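Local atomic coordinates of 433aa long hypothetical phosphoribosylglycinamide formyl transferase (Pyrococcus horikoshii, PDB entry 2DWC), a protein that belongs to the ATP-grasp family, combining a Rossmann-like N-terminal domain with an ATP-grasp domain that holds adenosine-5'-diphosphate. Residues B[158-163]-B[172-177]; B[153-158]-B[199-204]. All blocks are in the same frame, centred on the assembly; numbering follows the deposited sequence.

How the interactions relate
Both interactions involve the small four-stranded antiparallel sheet of the ATP-grasp domain, and their centres lie about 7 Å apart. Strands 159-163 and 199-203 are neighbours in it: interaction 1 pairs the former with edge strand 173-175, while interaction 2 sets the end of helix 145-155 against the latter. P158 belongs to both, closing the turn from helix to strand. The two meet again at ADP. H160 from interaction 1 and H204 from interaction 2 both lie beside the adenine, with H160 NE2 2.8 Å from H204 ND1, a probable hydrogen bond. K162 and E202 form a salt bridge next to the nucleotide, and H160 O lies 2.8 Å from E202 N, joining the strands.

Interaction 1 of 2, residues B[158-163]-B[172-177]; sequences PCHTKA and SYFVKG. With ADP (adenosine-5'-diphosphate), chain H.
H160 and F174 face each other as a non-hydrogen-bonded pair in the antiparallel β hairpin of strands 159-163 and 173-175, part of the small ATP-grasp sheet that borders the nucleotide. The flanking pairs, C159 with V175 and T161 with Y173, supply the four backbone hydrogen bonds; the straightest runs from T161 N to Y173 O, 172° at the hydrogen. On the ADP side of the sheet, the H160 ring is sandwiched: adenine C5 sits over the centre of one face, while F174 CD1 lies over the opposite face near the rim. The phenyl plane is turned 46° from the imidazole, and F174 CZ reaches P158 CB at 3.4 Å. The other side carries Y173, on helix 181-185, and C159, T161 and V175, buried against helices 145-155 and 181-185; T161 CG2 meets V175 CG2 at 3.6 Å.

K162 can be followed outward. Its CB and CG pass S172 OG at 3.7 and 3.6 Å, CD approaches the α-phosphate oxygens, and CE comes to 3.5 Å from ADP N7. With CG beside the backbone N (chi1 -47°) and the rest extended, NZ reaches ADP N7 at 2.9 Å and O2A at 3.0 Å.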
loop_
_atom_site.group_PDB
_atom_site.type_symbol
_atom_site.label_atom_id
_atom_site.label_comp_id
_atom_site.label_asym_id
_atom_site.label_seq_id
_atom_site.Cartn_x
_atom_site.Cartn_y
_atom_site.Cartn_z
ATOM N N PRO B 158 -7.009 29.894 33.041
ATOM C CA PRO B 158 -7.692 29.930 31.746
ATOM C C PRO B 158 -8.492 28.632 31.612
ATOM O O PRO B 158 -8.088 27.604 32.145
ATOM C CB PRO B 158 -6.539 29.967 30.730
ATOM C CG PRO B 158 -5.357 30.361 31.530
ATOM C CD PRO B 158 -5.572 29.678 32.844
ATOM N N CYS B 159 -9.618 28.683 30.912
ATOM C CA CYS B 159 -10.420 27.481 30.709
ATOM C C CYS B 159 -10.807 27.361 29.234
ATOM O O CYS B 159 -10.716 28.325 28.471
ATOM C CB CYS B 159 -11.670 27.488 31.607
ATOM S SG CYS B 159 -12.737 28.952 31.432
ATOM N N HIS B 160 -11.209 26.160 28.832
ATOM C CA HIS B 160 -11.603 25.904 27.448
ATOM C C HIS B 160 -13.118 25.757 27.341
ATOM O O HIS B 160 -13.704 24.969 28.077
ATOM C CB HIS B 160 -10.967 24.593 26.955
ATOM C CG HIS B 160 -9.473 24.610 26.964
ATOM N ND1 HIS B 160 -8.727 24.937 25.852
ATOM C CD2 HIS B 160 -8.584 24.370 27.957
ATOM C CE1 HIS B 160 -7.443 24.896 26.159
ATOM N NE2 HIS B 160 -7.329 24.554 27.429
ATOM N N THR B 161 -13.740 26.486 26.423
ATOM C CA THR B 161 -15.185 26.362 26.220
ATOM C C THR B 161 -15.375 25.715 24.849
ATOM O O THR B 161 -14.750 26.126 23.878
ATOM C CB THR B 161 -15.907 27.733 26.201
ATOM O OG1 THR B 161 -15.359 28.553 25.167
ATOM C CG2 THR B 161 -15.745 28.443 27.538
ATOM N N LYS B 162 -16.243 24.717 24.774
ATOM C CA LYS B 162 -16.473 24.021 23.507
ATOM C C LYS B 162 -17.951 23.775 23.275
ATOM O O LYS B 162 -18.682 23.383 24.190
ATOM C CB LYS B 162 -15.734 22.670 23.499
ATOM C CG LYS B 162 -14.280 22.724 23.963
ATOM C CD LYS B 162 -13.697 21.313 24.200
ATOM C CE LYS B 162 -12.290 21.369 24.829
ATOM N NZ LYS B 162 -11.707 19.993 24.998
ATOM N N ALA B 163 -18.382 24.005 22.037
ATOM C CA ALA B 163 -19.765 23.769 21.649
ATOM C C ALA B 163 -20.013 22.262 21.756
ATOM O O ALA B 163 -19.165 21.451 21.351
ATOM C CB ALA B 163 -19.981 24.250 20.220
ATOM N N SER B 172 -14.935 26.572 19.500
ATOM C CA SER B 172 -14.328 26.598 20.830
ATOM C C SER B 172 -13.680 27.943 21.138
ATOM O O SER B 172 -13.558 28.798 20.261
ATOM C CB SER B 172 -13.267 25.487 20.931
ATOM O OG SER B 172 -13.873 24.214 20.756
ATOM N N TYR B 173 -13.257 28.121 22.386
ATOM C CA TYR B 173 -12.601 29.353 22.779
ATOM C C TYR B 173 -11.666 29.127 23.963
ATOM O O TYR B 173 -11.918 28.264 24.804
ATOM C CB TYR B 173 -13.642 30.409 23.148
ATOM C CG TYR B 173 -13.138 31.818 22.960
ATOM C CD1 TYR B 173 -13.231 32.448 21.720
ATOM C CD2 TYR B 173 -12.535 32.507 24.006
ATOM C CE1 TYR B 173 -12.734 33.740 21.524
ATOM C CE2 TYR B 173 -12.028 33.800 23.826
ATOM C CZ TYR B 173 -12.132 34.408 22.579
ATOM O OH TYR B 173 -11.618 35.675 22.380
ATOM N N PHE B 174 -10.570 29.880 24.015
ATOM C CA PHE B 174 -9.654 29.770 25.133
ATOM C C PHE B 174 -9.915 30.996 26.002
ATOM O O PHE B 174 -9.417 32.087 25.720
ATOM C CB PHE B 174 -8.204 29.769 24.665
ATOM C CG PHE B 174 -7.224 29.451 25.756
ATOM C CD1 PHE B 174 -7.385 28.307 26.531
ATOM C CD2 PHE B 174 -6.119 30.271 25.991
ATOM C CE1 PHE B 174 -6.462 27.969 27.525
ATOM C CE2 PHE B 174 -5.186 29.944 26.984
ATOM C CZ PHE B 174 -5.360 28.784 27.752
ATOM N N VAL B 175 -10.706 30.809 27.053
ATOM C CA VAL B 175 -11.077 31.898 27.962
ATOM C C VAL B 175 -9.990 32.182 29.003
ATOM O O VAL B 175 -9.768 31.394 29.921
ATOM C CB VAL B 175 -12.405 31.549 28.680
ATOM C CG1 VAL B 175 -12.816 32.670 29.635
ATOM C CG2 VAL B 175 -13.488 31.305 27.645
ATOM N N LYS B 176 -9.318 33.320 28.862
ATOM C CA LYS B 176 -8.259 33.676 29.792
ATOM C C LYS B 176 -8.782 34.482 30.977
ATOM O O LYS B 176 -8.154 34.541 32.039
ATOM C CB LYS B 176 -7.166 34.457 29.059
ATOM C CG LYS B 176 -6.367 33.611 28.068
ATOM C CD LYS B 176 -5.214 34.407 27.470
ATOM C CE LYS B 176 -4.264 33.507 26.682
ATOM N NZ LYS B 176 -3.094 34.273 26.144
ATOM N N GLY B 177 -9.944 35.089 30.791
ATOM C CA GLY B 177 -10.532 35.875 31.855
ATOM C C GLY B 177 -11.991 36.157 31.581
ATOM O O GLY B 177 -12.492 35.899 30.480
HETATM P PB ADP H . -11.622 18.906 18.599
HETATM O O1B ADP H . -11.934 17.603 17.970
HETATM O O2B ADP H . -10.339 19.782 18.172
HETATM O O3B ADP H . -12.748 19.781 19.345
HETATM P PA ADP H . -10.825 19.325 21.255
HETATM O O1A ADP H . -11.589 20.585 21.114
HETATM O O2A ADP H . -11.364 18.453 22.495
HETATM O O3A ADP H . -10.950 18.375 19.962
HETATM O "O5'" ADP H . -9.260 19.593 21.500
HETATM C "C5'" ADP H . -8.496 20.333 20.544
HETATM C "C4'" ADP H . -7.176 20.753 21.190
HETATM O "O4'" ADP H . -7.349 21.816 22.141
HETATM C "C3'" ADP H . -6.622 19.586 22.006
HETATM O "O3'" ADP H . -5.952 18.678 21.126
HETATM C "C2'" ADP H . -5.600 20.371 22.823
HETATM O "O2'" ADP H . -4.540 20.804 21.967
HETATM C "C1'" ADP H . -6.450 21.573 23.238
HETATM N N9 ADP H . -7.276 21.257 24.427
HETATM C C8 ADP H . -8.539 20.845 24.424
HETATM N N7 ADP H . -8.958 20.684 25.681
HETATM C C5 ADP H . -7.955 21.002 26.485
HETATM C C6 ADP H . -7.785 21.022 27.868
HETATM N N6 ADP H . -8.796 20.718 28.675
HETATM N N1 ADP H . -6.596 21.386 28.368
HETATM C C2 ADP H . -5.594 21.727 27.579
HETATM N N3 ADP H . -5.721 21.723 26.261
HETATM C C4 ADP H . -6.876 21.368 25.690
HETATM O O HOH W 1 -16.282 23.339 19.922
#

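Interaction 2 of 2, residues B[153-158]-B[199-204]; sequences EKIGYP and IIVEEH. With ADP (adenosine-5'-diphosphate), chain H.
I155, in the last turn of helix 145-155, lays its side chain against strand 199-203, and the apolar contacts centre on it. Its CG1 meets V201 CG1 at 3.8 Å, the two side chains passing alongside one another with opposite headings. CG1 lies beside the backbone N (chi1 -70°), which sets the other branch, CG2, anti to N and up against the strand backbone, 3.5 Å from E203 N. One isoleucine thus covers both a valine methyl and the peptide between E202 and E203.

Polar contact between the segments goes through a water. This water donates to P158 O at 2.6 Å and accepts from H204 N at 3.0 Å, linking P158 to H204 across the two segments. Beside it, H204 CB packs on the same P158 carbonyl oxygen at 3.4 Å. G156 leaves the helix with a positive phi of 98°, and the peptide before P158 is cis, two features that shape the turn. Y157, just past the helix, sends its OH back to E153 OE2 in the final helical turn, the phenol approaching well out of the plane of the carboxylate.

The polar contacts with ADP come from 199-204. The adenine amino group, N6, gives hydrogen bonds to E203 O at 3.0 Å and to E202 OE2 at 3.1 Å. The E202 CB bond leads away from the helix segment, and the extended chain beyond it brings OE2 to N6; S137 OG also bonds OE2. H204 ND1, the atom next to H160, lies 3.4 Å from ADP C2.

In the sheet, strand 199-203 runs between strands 139-142 and 159-163. Helix 145-155 packs on one side of it through L148, A151, C152 and I155, with I155 also touching M140, while E202 projects from the strand toward ADP.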
loop_
_atom_site.group_PDB
_atom_site.type_symbol
_atom_site.label_atom_id
_atom_site.label_comp_id
_atom_site.label_asym_id
_atom_site.label_seq_id
_atom_site.Cartn_x
_atom_site.Cartn_y
_atom_site.Cartn_z
ATOM N N GLU B 153 -16.038 30.803 36.028
ATOM C CA GLU B 153 -15.537 31.251 37.323
ATOM C C GLU B 153 -15.245 30.064 38.219
ATOM O O GLU B 153 -14.217 30.019 38.891
ATOM C CB GLU B 153 -16.562 32.156 38.024
ATOM C CG GLU B 153 -16.639 33.569 37.471
ATOM C CD GLU B 153 -15.378 34.389 37.754
ATOM O OE1 GLU B 153 -14.744 34.190 38.819
ATOM O OE2 GLU B 153 -15.028 35.240 36.914
ATOM N N LYS B 154 -16.144 29.086 38.221
ATOM C CA LYS B 154 -15.959 27.906 39.055
ATOM C C LYS B 154 -14.824 27.001 38.581
ATOM O O LYS B 154 -14.132 26.386 39.391
ATOM C CB LYS B 154 -17.248 27.106 39.103
ATOM C CG LYS B 154 -17.458 26.319 40.377
ATOM C CD LYS B 154 -18.888 25.784 40.403
ATOM C CE LYS B 154 -19.566 26.014 41.746
ATOM N NZ LYS B 154 -21.001 25.612 41.696
ATOM N N ILE B 155 -14.647 26.893 37.269
ATOM C CA ILE B 155 -13.583 26.044 36.727
ATOM C C ILE B 155 -12.229 26.710 36.928
ATOM O O ILE B 155 -11.236 26.039 37.199
ATOM C CB ILE B 155 -13.805 25.787 35.222
ATOM C CG1 ILE B 155 -15.015 24.864 35.031
ATOM C CG2 ILE B 155 -12.543 25.224 34.600
ATOM C CD1 ILE B 155 -14.867 23.497 35.672
ATOM N N GLY B 156 -12.205 28.035 36.803
ATOM C CA GLY B 156 -10.969 28.785 36.973
ATOM C C GLY B 156 -10.349 29.102 35.628
ATOM O O GLY B 156 -10.514 28.334 34.684
ATOM N N TYR B 157 -9.640 30.221 35.520
ATOM C CA TYR B 157 -9.033 30.578 34.248
ATOM C C TYR B 157 -7.561 30.175 34.233
ATOM O O TYR B 157 -6.933 30.062 35.284
ATOM C CB TYR B 157 -9.168 32.084 33.982
ATOM C CG TYR B 157 -10.584 32.620 34.103
ATOM C CD1 TYR B 157 -11.072 33.090 35.330
ATOM C CD2 TYR B 157 -11.431 32.673 32.994
ATOM C CE1 TYR B 157 -12.371 33.602 35.444
ATOM C CE2 TYR B 157 -12.727 33.180 33.094
ATOM C CZ TYR B 157 -13.193 33.646 34.324
ATOM O OH TYR B 157 -14.471 34.156 34.432
ATOM N N PRO B 158 -7.009 29.894 33.041
ATOM C CA PRO B 158 -7.692 29.930 31.746
ATOM C C PRO B 158 -8.492 28.632 31.612
ATOM O O PRO B 158 -8.088 27.604 32.145
ATOM C CB PRO B 158 -6.539 29.967 30.730
ATOM C CG PRO B 158 -5.357 30.361 31.530
ATOM C CD PRO B 158 -5.572 29.678 32.844
ATOM N N ILE B 199 -22.716 24.192 26.080
ATOM C CA ILE B 199 -21.266 24.332 26.062
ATOM C C ILE B 199 -20.629 23.533 27.191
ATOM O O ILE B 199 -21.243 23.364 28.255
ATOM C CB ILE B 199 -20.860 25.825 26.238
ATOM C CG1 ILE B 199 -21.265 26.634 25.000
ATOM C CG2 ILE B 199 -19.370 25.937 26.504
ATOM C CD1 ILE B 199 -20.982 28.132 25.112
ATOM N N ILE B 200 -19.425 23.000 26.953
ATOM C CA ILE B 200 -18.725 22.299 28.018
ATOM C C ILE B 200 -17.539 23.201 28.329
ATOM O O ILE B 200 -16.871 23.712 27.424
ATOM C CB ILE B 200 -18.239 20.853 27.625
ATOM C CG1 ILE B 200 -17.476 20.240 28.802
ATOM C CG2 ILE B 200 -17.370 20.894 26.372
ATOM C CD1 ILE B 200 -17.025 18.795 28.608
ATOM N N VAL B 201 -17.328 23.446 29.617
ATOM C CA VAL B 201 -16.239 24.292 30.076
ATOM C C VAL B 201 -15.252 23.396 30.797
ATOM O O VAL B 201 -15.620 22.719 31.762
ATOM C CB VAL B 201 -16.750 25.375 31.080
ATOM C CG1 VAL B 201 -15.576 26.234 31.540
ATOM C CG2 VAL B 201 -17.810 26.249 30.408
ATOM N N GLU B 202 -13.995 23.395 30.350
ATOM C CA GLU B 202 -12.992 22.524 30.958
ATOM C C GLU B 202 -11.782 23.247 31.520
ATOM O O GLU B 202 -11.347 24.256 30.969
ATOM C CB GLU B 202 -12.441 21.529 29.913
ATOM C CG GLU B 202 -13.486 20.720 29.175
ATOM C CD GLU B 202 -12.852 19.777 28.135
ATOM O OE1 GLU B 202 -13.579 19.272 27.263
ATOM O OE2 GLU B 202 -11.625 19.548 28.206
ATOM N N GLU B 203 -11.192 22.673 32.568
ATOM C CA GLU B 203 -9.965 23.253 33.107
ATOM C C GLU B 203 -8.830 23.058 32.088
ATOM O O GLU B 203 -8.835 22.094 31.305
ATOM C CB GLU B 203 -9.569 22.578 34.417
ATOM C CG GLU B 203 -9.448 21.096 34.309
ATOM C CD GLU B 203 -8.529 20.504 35.351
ATOM O OE1 GLU B 203 -8.668 19.305 35.620
ATOM O OE2 GLU B 203 -7.662 21.226 35.895
ATOM N N HIS B 204 -7.860 23.968 32.090
ATOM C CA HIS B 204 -6.736 23.854 31.174
ATOM C C HIS B 204 -5.732 22.841 31.695
ATOM O O HIS B 204 -5.272 22.941 32.834
ATOM C CB HIS B 204 -6.037 25.203 30.995
ATOM C CG HIS B 204 -4.832 25.137 30.109
ATOM N ND1 HIS B 204 -4.918 24.896 28.754
ATOM C CD2 HIS B 204 -3.511 25.257 30.387
ATOM C CE1 HIS B 204 -3.703 24.872 28.234
ATOM N NE2 HIS B 204 -2.832 25.088 29.203
HETATM P PB ADP H . -11.622 18.906 18.599
HETATM O O1B ADP H . -11.934 17.603 17.970
HETATM O O2B ADP H . -10.339 19.782 18.172
HETATM O O3B ADP H . -12.748 19.781 19.345
HETATM P PA ADP H . -10.825 19.325 21.255
HETATM O O1A ADP H . -11.589 20.585 21.114
HETATM O O2A ADP H . -11.364 18.453 22.495
HETATM O O3A ADP H . -10.950 18.375 19.962
HETATM O "O5'" ADP H . -9.260 19.593 21.500
HETATM C "C5'" ADP H . -8.496 20.333 20.544
HETATM C "C4'" ADP H . -7.176 20.753 21.190
HETATM O "O4'" ADP H . -7.349 21.816 22.141
HETATM C "C3'" ADP H . -6.622 19.586 22.006
HETATM O "O3'" ADP H . -5.952 18.678 21.126
HETATM C "C2'" ADP H . -5.600 20.371 22.823
HETATM O "O2'" ADP H . -4.540 20.804 21.967
HETATM C "C1'" ADP H . -6.450 21.573 23.238
HETATM N N9 ADP H . -7.276 21.257 24.427
HETATM C C8 ADP H . -8.539 20.845 24.424
HETATM N N7 ADP H . -8.958 20.684 25.681
HETATM C C5 ADP H . -7.955 21.002 26.485
HETATM C C6 ADP H . -7.785 21.022 27.868
HETATM N N6 ADP H . -8.796 20.718 28.675
HETATM N N1 ADP H . -6.596 21.386 28.368
HETATM C C2 ADP H . -5.594 21.727 27.579
HETATM N N3 ADP H . -5.721 21.723 26.261
HETATM C C4 ADP H . -6.876 21.368 25.690
HETATM O O HOH W 2 -7.971 26.049 34.231
#